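Local coordinates for Sn-glycerol-3-phosphate ABC transporter substrate-binding protein UspB (Mycobacterium tuberculosis, PDB 4MFI), which binds glycerophosphocholine as the substrate-binding subunit of an ABC transporter and probably hands it to the membrane permease for import, at residues Ser44-Ser49 with Lys76-Val81; Lys161-Gln166 with Gln188-Ala193; Leu227-Pro232 with Thr414-Arg419. One frame throughout, in Å; residues are numbered along the deposited sequence.

Contact 1 (Ser44-Ser49 with Lys76-Val81); sequences SHPGQS and KDYDEV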
loop_
_atom_site.group_PDB
_atom_site.type_symbol
_atom_site.label_atom_id
_atom_site.label_comp_id
_atom_site.label_asym_id
_atom_site.label_seq_id
_atom_site.Cartn_x
_atom_site.Cartn_y
_atom_site.Cartn_z
ATOM N N SER A 44 -15.495 -1.091 -2.367
ATOM C CA SER A 44 -15.467 0.187 -3.068
ATOM C C SER A 44 -15.071 -0.014 -4.529
ATOM O O SER A 44 -14.930 0.951 -5.279
ATOM C CB SER A 44 -14.481 1.139 -2.394
ATOM O OG SER A 44 -13.210 0.524 -2.274
ATOM N N HIS A 45 -14.904 -1.273 -4.924
ATOM C CA HIS A 45 -14.496 -1.613 -6.286
ATOM C C HIS A 45 -13.206 -0.892 -6.679
ATOM O O HIS A 45 -13.180 -0.172 -7.682
ATOM C CB HIS A 45 -15.598 -1.265 -7.298
ATOM C CG HIS A 45 -16.985 -1.613 -6.844
ATOM N ND1 HIS A 45 -17.339 -2.878 -6.426
ATOM C CD2 HIS A 45 -18.106 -0.860 -6.755
ATOM C CE1 HIS A 45 -18.618 -2.886 -6.091
ATOM N NE2 HIS A 45 -19.109 -1.675 -6.285
ATOM N N PRO A 46 -12.131 -1.084 -5.901
ATOM C CA PRO A 46 -10.906 -0.313 -6.148
ATOM C C PRO A 46 -10.335 -0.585 -7.535
ATOM O O PRO A 46 -10.380 -1.722 -8.016
ATOM C CB PRO A 46 -9.951 -0.813 -5.060
ATOM C CG PRO A 46 -10.432 -2.202 -4.751
ATOM C CD PRO A 46 -11.935 -2.115 -4.864
ATOM N N GLY A 47 -9.814 0.452 -8.181
ATOM C CA GLY A 47 -9.328 0.307 -9.539
ATOM C C GLY A 47 -10.444 0.029 -10.529
ATOM O O GLY A 47 -10.221 -0.633 -11.545
ATOM N N GLN A 48 -11.643 0.528 -10.224
ATOM C CA GLN A 48 -12.828 0.368 -11.078
ATOM C C GLN A 48 -13.083 -1.095 -11.411
ATOM O O GLN A 48 -13.247 -1.462 -12.581
ATOM C CB GLN A 48 -12.685 1.173 -12.368
ATOM C CG GLN A 48 -12.487 2.656 -12.153
ATOM C CD GLN A 48 -12.678 3.436 -13.436
ATOM O OE1 GLN A 48 -13.619 3.188 -14.188
ATOM N NE2 GLN A 48 -11.776 4.376 -13.699
ATOM N N SER A 49 -13.139 -1.916 -10.369
ATOM C CA SER A 49 -13.044 -3.362 -10.521
ATOM C C SER A 49 -14.351 -4.115 -10.349
ATOM O O SER A 49 -14.327 -5.325 -10.140
ATOM C CB SER A 49 -12.026 -3.913 -9.522
ATOM O OG SER A 49 -12.370 -3.542 -8.194
ATOM N N LYS A 76 -17.193 5.103 -2.566
ATOM C CA LYS A 76 -16.338 5.425 -3.703
ATOM C C LYS A 76 -14.856 5.198 -3.382
ATOM O O LYS A 76 -14.019 5.125 -4.283
ATOM C CB LYS A 76 -16.567 6.864 -4.170
ATOM C CG LYS A 76 -15.873 7.909 -3.312
ATOM C CD LYS A 76 -15.947 9.292 -3.939
ATOM C CE LYS A 76 -14.985 10.242 -3.250
ATOM N NZ LYS A 76 -15.102 11.634 -3.767
ATOM N N ASP A 77 -14.541 5.087 -2.096
ATOM C CA ASP A 77 -13.166 4.849 -1.661
ATOM C C ASP A 77 -13.150 4.126 -0.320
ATOM O O ASP A 77 -14.215 3.862 0.260
ATOM C CB ASP A 77 -12.350 6.156 -1.617
ATOM C CG ASP A 77 -12.913 7.193 -0.651
ATOM O OD1 ASP A 77 -13.551 6.830 0.357
ATOM O OD2 ASP A 77 -12.681 8.398 -0.887
ATOM N N TYR A 78 -11.955 3.820 0.177
ATOM C CA TYR A 78 -11.821 3.052 1.408
ATOM C C TYR A 78 -12.369 3.797 2.617
ATOM O O TYR A 78 -12.899 3.174 3.537
ATOM C CB TYR A 78 -10.360 2.668 1.649
ATOM C CG TYR A 78 -9.757 1.804 0.566
ATOM C CD1 TYR A 78 -10.487 0.778 -0.031
ATOM C CD2 TYR A 78 -8.450 2.010 0.142
ATOM C CE1 TYR A 78 -9.928 -0.017 -1.016
ATOM C CE2 TYR A 78 -7.884 1.224 -0.840
ATOM C CZ TYR A 78 -8.625 0.210 -1.417
ATOM O OH TYR A 78 -8.063 -0.578 -2.400
ATOM N N ASP A 79 -12.225 5.122 2.627
ATOM C CA ASP A 79 -12.732 5.924 3.733
ATOM C C ASP A 79 -14.247 5.799 3.839
ATOM O O ASP A 79 -14.794 5.676 4.937
ATOM C CB ASP A 79 -12.343 7.395 3.569
ATOM C CG ASP A 79 -10.878 7.667 3.885
ATOM O OD1 ASP A 79 -10.320 7.015 4.789
ATOM O OD2 ASP A 79 -10.290 8.566 3.244
ATOM N N GLU A 80 -14.925 5.814 2.695
ATOM C CA GLU A 80 -16.380 5.712 2.685
ATOM C C GLU A 80 -16.853 4.329 3.122
ATOM O O GLU A 80 -17.850 4.210 3.840
ATOM C CB GLU A 80 -16.949 6.083 1.313
ATOM C CG GLU A 80 -16.788 7.555 0.975
ATOM C CD GLU A 80 -17.603 7.971 -0.231
ATOM O OE1 GLU A 80 -18.286 7.100 -0.827
ATOM O OE2 GLU A 80 -17.558 9.172 -0.579
ATOM N N VAL A 81 -16.143 3.283 2.704
ATOM C CA VAL A 81 -16.496 1.937 3.149
ATOM C C VAL A 81 -16.388 1.854 4.666
ATOM O O VAL A 81 -17.257 1.287 5.329
ATOM C CB VAL A 81 -15.609 0.864 2.501
ATOM C CG1 VAL A 81 -15.937 -0.514 3.061
ATOM C CG2 VAL A 81 -15.793 0.876 0.991
HETATM O O HOH W 1 -12.853 2.884 -5.616
#

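Contact 2 (Lys161-Gln166 with Gln188-Ala193); sequences KAAWQQ and QRVVGA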
loop_
_atom_site.group_PDB
_atom_site.type_symbol
_atom_site.label_atom_id
_atom_site.label_comp_id
_atom_site.label_asym_id
_atom_site.label_seq_id
_atom_site.Cartn_x
_atom_site.Cartn_y
_atom_site.Cartn_z
ATOM N N LYS A 161 13.847 7.342 -19.584
ATOM C CA LYS A 161 15.072 6.803 -20.177
ATOM C C LYS A 161 15.828 7.822 -21.018
ATOM O O LYS A 161 17.049 7.761 -21.092
ATOM C CB LYS A 161 14.791 5.529 -20.969
ATOM C CG LYS A 161 14.354 4.393 -20.078
ATOM C CD LYS A 161 14.652 3.049 -20.702
ATOM C CE LYS A 161 14.211 1.926 -19.791
ATOM N NZ LYS A 161 14.643 0.611 -20.330
ATOM N N ALA A 162 15.118 8.757 -21.643
ATOM C CA ALA A 162 15.800 9.805 -22.396
ATOM C C ALA A 162 16.626 10.687 -21.464
ATOM O O ALA A 162 17.753 11.058 -21.794
ATOM C CB ALA A 162 14.812 10.639 -23.195
ATOM N N ALA A 163 16.072 11.017 -20.299
ATOM C CA ALA A 163 16.801 11.817 -19.319
ATOM C C ALA A 163 18.003 11.036 -18.795
ATOM O O ALA A 163 19.101 11.582 -18.674
ATOM C CB ALA A 163 15.879 12.237 -18.165
ATOM N N TRP A 164 17.793 9.756 -18.480
ATOM C CA TRP A 164 18.867 8.886 -18.003
ATOM C C TRP A 164 20.011 8.847 -19.012
ATOM O O TRP A 164 21.183 8.955 -18.641
ATOM C CB TRP A 164 18.322 7.471 -17.766
ATOM C CG TRP A 164 18.183 7.065 -16.314
ATOM C CD1 TRP A 164 18.742 5.967 -15.724
ATOM C CD2 TRP A 164 17.445 7.747 -15.275
ATOM N NE1 TRP A 164 18.406 5.922 -14.388
ATOM C CE2 TRP A 164 17.605 6.994 -14.090
ATOM C CE3 TRP A 164 16.663 8.909 -15.234
ATOM C CZ2 TRP A 164 17.027 7.376 -12.873
ATOM C CZ3 TRP A 164 16.082 9.284 -14.026
ATOM C CH2 TRP A 164 16.273 8.524 -12.862
ATOM N N GLN A 165 19.666 8.704 -20.289
ATOM C CA GLN A 165 20.669 8.626 -21.348
ATOM C C GLN A 165 21.450 9.929 -21.479
ATOM O O GLN A 165 22.680 9.912 -21.600
ATOM C CB GLN A 165 20.010 8.274 -22.677
ATOM C CG GLN A 165 19.521 6.844 -22.760
ATOM C CD GLN A 165 18.812 6.557 -24.069
ATOM O OE1 GLN A 165 18.994 7.273 -25.061
ATOM N NE2 GLN A 165 17.996 5.509 -24.083
ATOM N N GLN A 166 20.742 11.056 -21.435
ATOM C CA GLN A 166 21.398 12.355 -21.569
ATOM C C GLN A 166 22.319 12.634 -20.387
ATOM O O GLN A 166 23.362 13.285 -20.533
ATOM C CB GLN A 166 20.373 13.484 -21.733
ATOM C CG GLN A 166 19.724 13.520 -23.108
ATOM C CD GLN A 166 20.743 13.676 -24.230
ATOM O OE1 GLN A 166 21.756 14.365 -24.077
ATOM N NE2 GLN A 166 20.481 13.030 -25.365
ATOM N N GLN A 188 19.007 17.105 -13.265
ATOM C CA GLN A 188 18.419 18.444 -13.309
ATOM C C GLN A 188 18.952 19.265 -14.491
ATOM O O GLN A 188 18.196 19.982 -15.152
ATOM C CB GLN A 188 18.660 19.190 -11.993
ATOM C CG GLN A 188 17.998 20.559 -11.932
ATOM C CD GLN A 188 16.487 20.488 -12.047
ATOM O OE1 GLN A 188 15.832 19.756 -11.301
ATOM N NE2 GLN A 188 15.925 21.242 -12.986
ATOM N N ARG A 189 20.251 19.164 -14.757
ATOM C CA ARG A 189 20.832 19.851 -15.906
ATOM C C ARG A 189 20.166 19.386 -17.194
ATOM O O ARG A 189 19.856 20.202 -18.076
ATOM C CB ARG A 189 22.336 19.585 -15.981
ATOM C CG ARG A 189 23.023 20.322 -17.118
ATOM C CD ARG A 189 24.501 19.976 -17.203
ATOM N NE ARG A 189 24.722 18.606 -17.657
ATOM C CZ ARG A 189 24.657 18.226 -18.929
ATOM N NH1 ARG A 189 24.371 19.113 -19.875
ATOM N NH2 ARG A 189 24.873 16.957 -19.252
ATOM N N VAL A 190 19.951 18.078 -17.326
ATOM C CA VAL A 190 19.468 17.582 -18.612
ATOM C C VAL A 190 17.970 17.774 -18.824
ATOM O O VAL A 190 17.517 17.731 -19.964
ATOM C CB VAL A 190 19.888 16.117 -18.922
ATOM C CG1 VAL A 190 21.400 15.948 -18.818
ATOM C CG2 VAL A 190 19.163 15.144 -18.034
ATOM N N VAL A 191 17.188 17.991 -17.763
ATOM C CA VAL A 191 15.764 18.275 -17.981
ATOM C C VAL A 191 15.494 19.761 -18.267
ATOM O O VAL A 191 14.514 20.104 -18.931
ATOM C CB VAL A 191 14.825 17.760 -16.845
ATOM C CG1 VAL A 191 14.890 16.241 -16.730
ATOM C CG2 VAL A 191 15.115 18.460 -15.508
ATOM N N GLY A 192 16.357 20.641 -17.772
ATOM C CA GLY A 192 16.218 22.060 -18.056
ATOM C C GLY A 192 15.295 22.821 -17.117
ATOM O O GLY A 192 14.835 22.295 -16.096
ATOM N N ALA A 193 15.018 24.072 -17.476
ATOM C CA ALA A 193 14.247 24.974 -16.622
ATOM C C ALA A 193 12.776 24.563 -16.537
ATOM O O ALA A 193 12.185 24.139 -17.525
ATOM C CB ALA A 193 14.368 26.411 -17.134
HETATM O O HOH W 2 23.744 15.824 -21.902
#

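Contact 3 (Leu227-Pro232 with Thr414-Arg419); sequences LTLTEP and TNIQKR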
loop_
_atom_site.group_PDB
_atom_site.type_symbol
_atom_site.label_atom_id
_atom_site.label_comp_id
_atom_site.label_asym_id
_atom_site.label_seq_id
_atom_site.Cartn_x
_atom_site.Cartn_y
_atom_site.Cartn_z
ATOM N N LEU A 227 7.832 5.791 19.215
ATOM C CA LEU A 227 8.044 6.758 18.144
ATOM C C LEU A 227 9.528 7.084 17.991
ATOM O O LEU A 227 10.261 7.204 18.982
ATOM C CB LEU A 227 7.213 8.013 18.391
ATOM C CG LEU A 227 5.698 7.777 18.494
ATOM C CD1 LEU A 227 4.975 9.066 18.822
ATOM C CD2 LEU A 227 5.146 7.179 17.216
ATOM N N THR A 228 9.977 7.197 16.745
ATOM C CA THR A 228 11.404 7.353 16.458
ATOM C C THR A 228 11.658 8.443 15.416
ATOM O O THR A 228 12.699 8.449 14.760
ATOM C CB THR A 228 12.057 6.014 16.004
ATOM O OG1 THR A 228 11.350 5.467 14.884
ATOM C CG2 THR A 228 12.049 4.993 17.130
ATOM N N LEU A 229 10.713 9.366 15.270
ATOM C CA LEU A 229 10.882 10.479 14.343
ATOM C C LEU A 229 12.064 11.373 14.718
ATOM O O LEU A 229 12.677 11.996 13.850
ATOM C CB LEU A 229 9.608 11.320 14.278
ATOM C CG LEU A 229 8.453 10.714 13.491
ATOM C CD1 LEU A 229 7.173 11.433 13.820
ATOM C CD2 LEU A 229 8.721 10.803 11.995
ATOM N N THR A 230 12.385 11.447 16.007
ATOM C CA THR A 230 13.456 12.339 16.441
ATOM C C THR A 230 14.798 11.634 16.602
ATOM O O THR A 230 15.777 12.245 17.051
ATOM C CB THR A 230 13.095 13.045 17.752
ATOM O OG1 THR A 230 12.785 12.063 18.751
ATOM C CG2 THR A 230 11.890 13.964 17.546
ATOM N N GLU A 231 14.853 10.348 16.255
ATOM C CA GLU A 231 16.120 9.626 16.301
ATOM C C GLU A 231 17.031 10.108 15.175
ATOM O O GLU A 231 16.547 10.508 14.116
ATOM C CB GLU A 231 15.887 8.114 16.217
ATOM C CG GLU A 231 15.092 7.543 17.399
ATOM C CD GLU A 231 15.762 7.777 18.741
ATOM O OE1 GLU A 231 17.004 7.743 18.798
ATOM O OE2 GLU A 231 15.046 7.986 19.752
ATOM N N PRO A 232 18.355 10.086 15.404
ATOM C CA PRO A 232 19.278 10.675 14.427
ATOM C C PRO A 232 19.143 10.131 13.002
ATOM O O PRO A 232 19.227 10.921 12.058
ATOM C CB PRO A 232 20.657 10.332 15.001
ATOM C CG PRO A 232 20.428 10.211 16.467
ATOM C CD PRO A 232 19.047 9.657 16.634
ATOM N N THR A 414 10.056 16.890 15.600
ATOM C CA THR A 414 9.862 16.967 17.045
ATOM C C THR A 414 8.424 17.337 17.401
ATOM O O THR A 414 7.819 16.709 18.277
ATOM C CB THR A 414 10.849 17.964 17.685
ATOM O OG1 THR A 414 12.192 17.535 17.416
ATOM C CG2 THR A 414 10.636 18.065 19.186
ATOM N N ASN A 415 7.877 18.344 16.721
ATOM C CA ASN A 415 6.484 18.757 16.926
ATOM C C ASN A 415 5.534 17.622 16.590
ATOM O O ASN A 415 4.590 17.340 17.328
ATOM C CB ASN A 415 6.130 20.004 16.083
ATOM C CG ASN A 415 4.605 20.285 16.017
ATOM O OD1 ASN A 415 4.042 20.916 16.917
ATOM N ND2 ASN A 415 3.945 19.837 14.937
ATOM N N ILE A 416 5.779 16.978 15.457
ATOM C CA ILE A 416 4.920 15.884 15.034
ATOM C C ILE A 416 4.978 14.734 16.025
ATOM O O ILE A 416 3.937 14.177 16.389
ATOM C CB ILE A 416 5.272 15.412 13.628
ATOM C CG1 ILE A 416 4.821 16.463 12.618
ATOM C CG2 ILE A 416 4.629 14.065 13.331
ATOM C CD1 ILE A 416 5.343 16.209 11.247
ATOM N N GLN A 417 6.180 14.383 16.485
ATOM C CA GLN A 417 6.294 13.283 17.442
ATOM C C GLN A 417 5.516 13.558 18.731
ATOM O O GLN A 417 4.867 12.660 19.268
ATOM C CB GLN A 417 7.756 12.924 17.745
ATOM C CG GLN A 417 7.868 11.749 18.715
ATOM C CD GLN A 417 9.186 11.001 18.631
ATOM O OE1 GLN A 417 9.746 10.819 17.557
ATOM N NE2 GLN A 417 9.664 10.525 19.772
ATOM N N LYS A 418 5.565 14.794 19.223
ATOM C CA LYS A 418 4.805 15.147 20.422
ATOM C C LYS A 418 3.302 14.989 20.196
ATOM O O LYS A 418 2.584 14.453 21.047
ATOM C CB LYS A 418 5.126 16.580 20.865
ATOM C CG LYS A 418 6.521 16.750 21.439
ATOM C CD LYS A 418 6.831 18.213 21.738
ATOM C CE LYS A 418 8.069 18.351 22.618
ATOM N NZ LYS A 418 9.247 17.612 22.092
ATOM N N ARG A 419 2.823 15.439 19.041
ATOM C CA ARG A 419 1.401 15.315 18.720
ATOM C C ARG A 419 0.976 13.862 18.565
ATOM O O ARG A 419 -0.087 13.460 19.048
ATOM C CB ARG A 419 1.065 16.127 17.466
ATOM C CG ARG A 419 1.148 17.633 17.748
ATOM C CD ARG A 419 1.201 18.463 16.507
ATOM N NE ARG A 419 0.057 18.225 15.643
ATOM C CZ ARG A 419 0.132 18.212 14.319
ATOM N NH1 ARG A 419 -0.952 17.987 13.601
ATOM N NH2 ARG A 419 1.301 18.412 13.715
HETATM O O HOH W 3 12.556 9.556 19.030
#

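Contact 1 (Ser44-Ser49 with Lys76-Val81)
S44 and P46 press against one flank of Y78, while S44 also rests on V81, so that the loop following strand 39-43 packs against the start of helix 78-88. The S44 hydroxyl lies between its own backbone N and carbonyl carbon (chi1 53°), and this turns OG toward the tyrosine, 3.5 Å from Y78 CD1. Its approach to the ring is oblique. The methylene of the same serine touches the valine, S44 CB meeting V81 CG2 at 3.6 Å. Being small, serine can touch the ring and the valine methyl together. Y78 brings the end of its side chain to the loop, with CG beside the backbone N and anti to the carbonyl carbon (chi1 -61°). Long and flat, tyrosine can span from the helix start to P46, whose rigid ring crosses it at about a right angle and offers CB to the hydroxyl end, P46 CB lying 3.3 Å from Y78 OH. L99 of strand 97-101 and Y345 also touch both P46 and Y78. Between the backbones, one water donates to S44 O and K76 O, 2.9 Å from each, linking two carbonyls that could not bond to each other directly. The helix start is held from within its own segment: D77, the N-cap, accepts from E80 N at D77 OD1 (2.9 Å), nearly along the C-O axis. K76 N meets E80 OE1 from above the carboxylate plane, 2.9 Å away. The two loops follow neighbouring parallel strands, the end of an alpha/beta sheet where solute-binding proteins commonly place their ligand cleft. Buried S44 N has no partner in the model. The chemistry implies a junction resting on close van der Waals contacts of S44 and P46 with Y78 and V81, plus one bridging water.

Contact 2 (Lys161-Gln166 with Gln188-Ala193)
This is a small, largely apolar helix-to-helix contact with one water joining its outer edge: helix 161-166, which follows directly on the long strand 144-160, packs through A163 and Q166 on V190 and V191 at the C-terminal end of the next helix, 177-191. Its centre is 30 Å from that of the chain. V190 has the largest share: the branched side chain sets its two methyls against two carbonyl oxygens about a turn apart, V190 CG2 3.6 Å from A163 O and V190 CG1 3.7 Å from Q166 O. The first methyl gets there because CG2 lies between the backbone N and the carbonyl carbon, with CG1 beside the N (chi1 -54°). The valine stem meets that of the glutamine, V190 CB to Q166 CB at 3.9 Å. A163, with just a methyl, fits beside V191, its CB 4.4 Å from V191 CG1 on the inner side, where A267 touches both residues. On the outer side the Q166 chain bends at chi2, and a water donates to Q166 O at 2.9 Å, also reaching Q166 OE1, while accepting from R189 NH2 at 3.1 Å. R189 has its strongest polar partner in E186, a salt bridge, and V190 CG1 sits above one guanidinium face, displaced toward its rim. The chemistry therefore implies dispersion forces inside and a water-mediated polar link outside, without a direct bond between these segments.

Contact 3 (Leu227-Pro232 with Thr414-Arg419)
Q417 OE1 is the oxygen on which the 227-232 loop converges: T230 N gives it a hydrogen bond of 3.1 Å, rather bent at 136°, and L229 N lies 2.9 Å away. The two amides belong to a type I beta turn, T228 to E231, closed by E231 N to T228 O and set against helix 409-427. Glutamine suits the place because its long chain can leave the helix and still present an amide to the turn; CG is anti to the backbone N (chi1 -178°) and the chain stays extended beyond it. The T230 amide comes in tilted 32° from the carbonyl plane. The other half of the side-chain amide is used too, since Q417 NE2 donates to a water at 3.1 Å, and this water also sits near L227 O and E231 OE2. Apolar groups flank the glutamine. L227 slides past it in the opposite direction, with L227 CB 3.6 Å from Q417 CD, and L229 reaches the next residue back, where L229 CD1 touches I416 CG2 at 3.7 Å. Both leucines also lie on L420, one turn along the helix, so they bury the inner side of the loop. At the outer end T230 crosses T414 at about a right angle. The T414 hydroxyl is bonded back to T410 O of its own helix, and its OG1 lies 3.6 Å from the T230 CG2 methyl.

In the fold
The three contacts are separate: their centres lie 37 Å (1 and 2), 32 Å (1 and 3) and 36 Å (2 and 3) apart, and even contacts 1 and 3, the nearest pair, leave about 17 Å between closest atoms. They also differ in span along the chain, contacts 1 and 2 bridging 27 and 22 residues and contact 3 as many as 182. Contact 1 lies nearest the middle of the molecule, 14 Å from its centre, against 23 Å for contact 3. Its loops follow parallel strands 39-43 and 69-73, which is consistent with a place near the ligand cleft of a two-lobed binding protein. Contacts 2 and 3 lie farther out and join a helix to a helix and a turn to a helix.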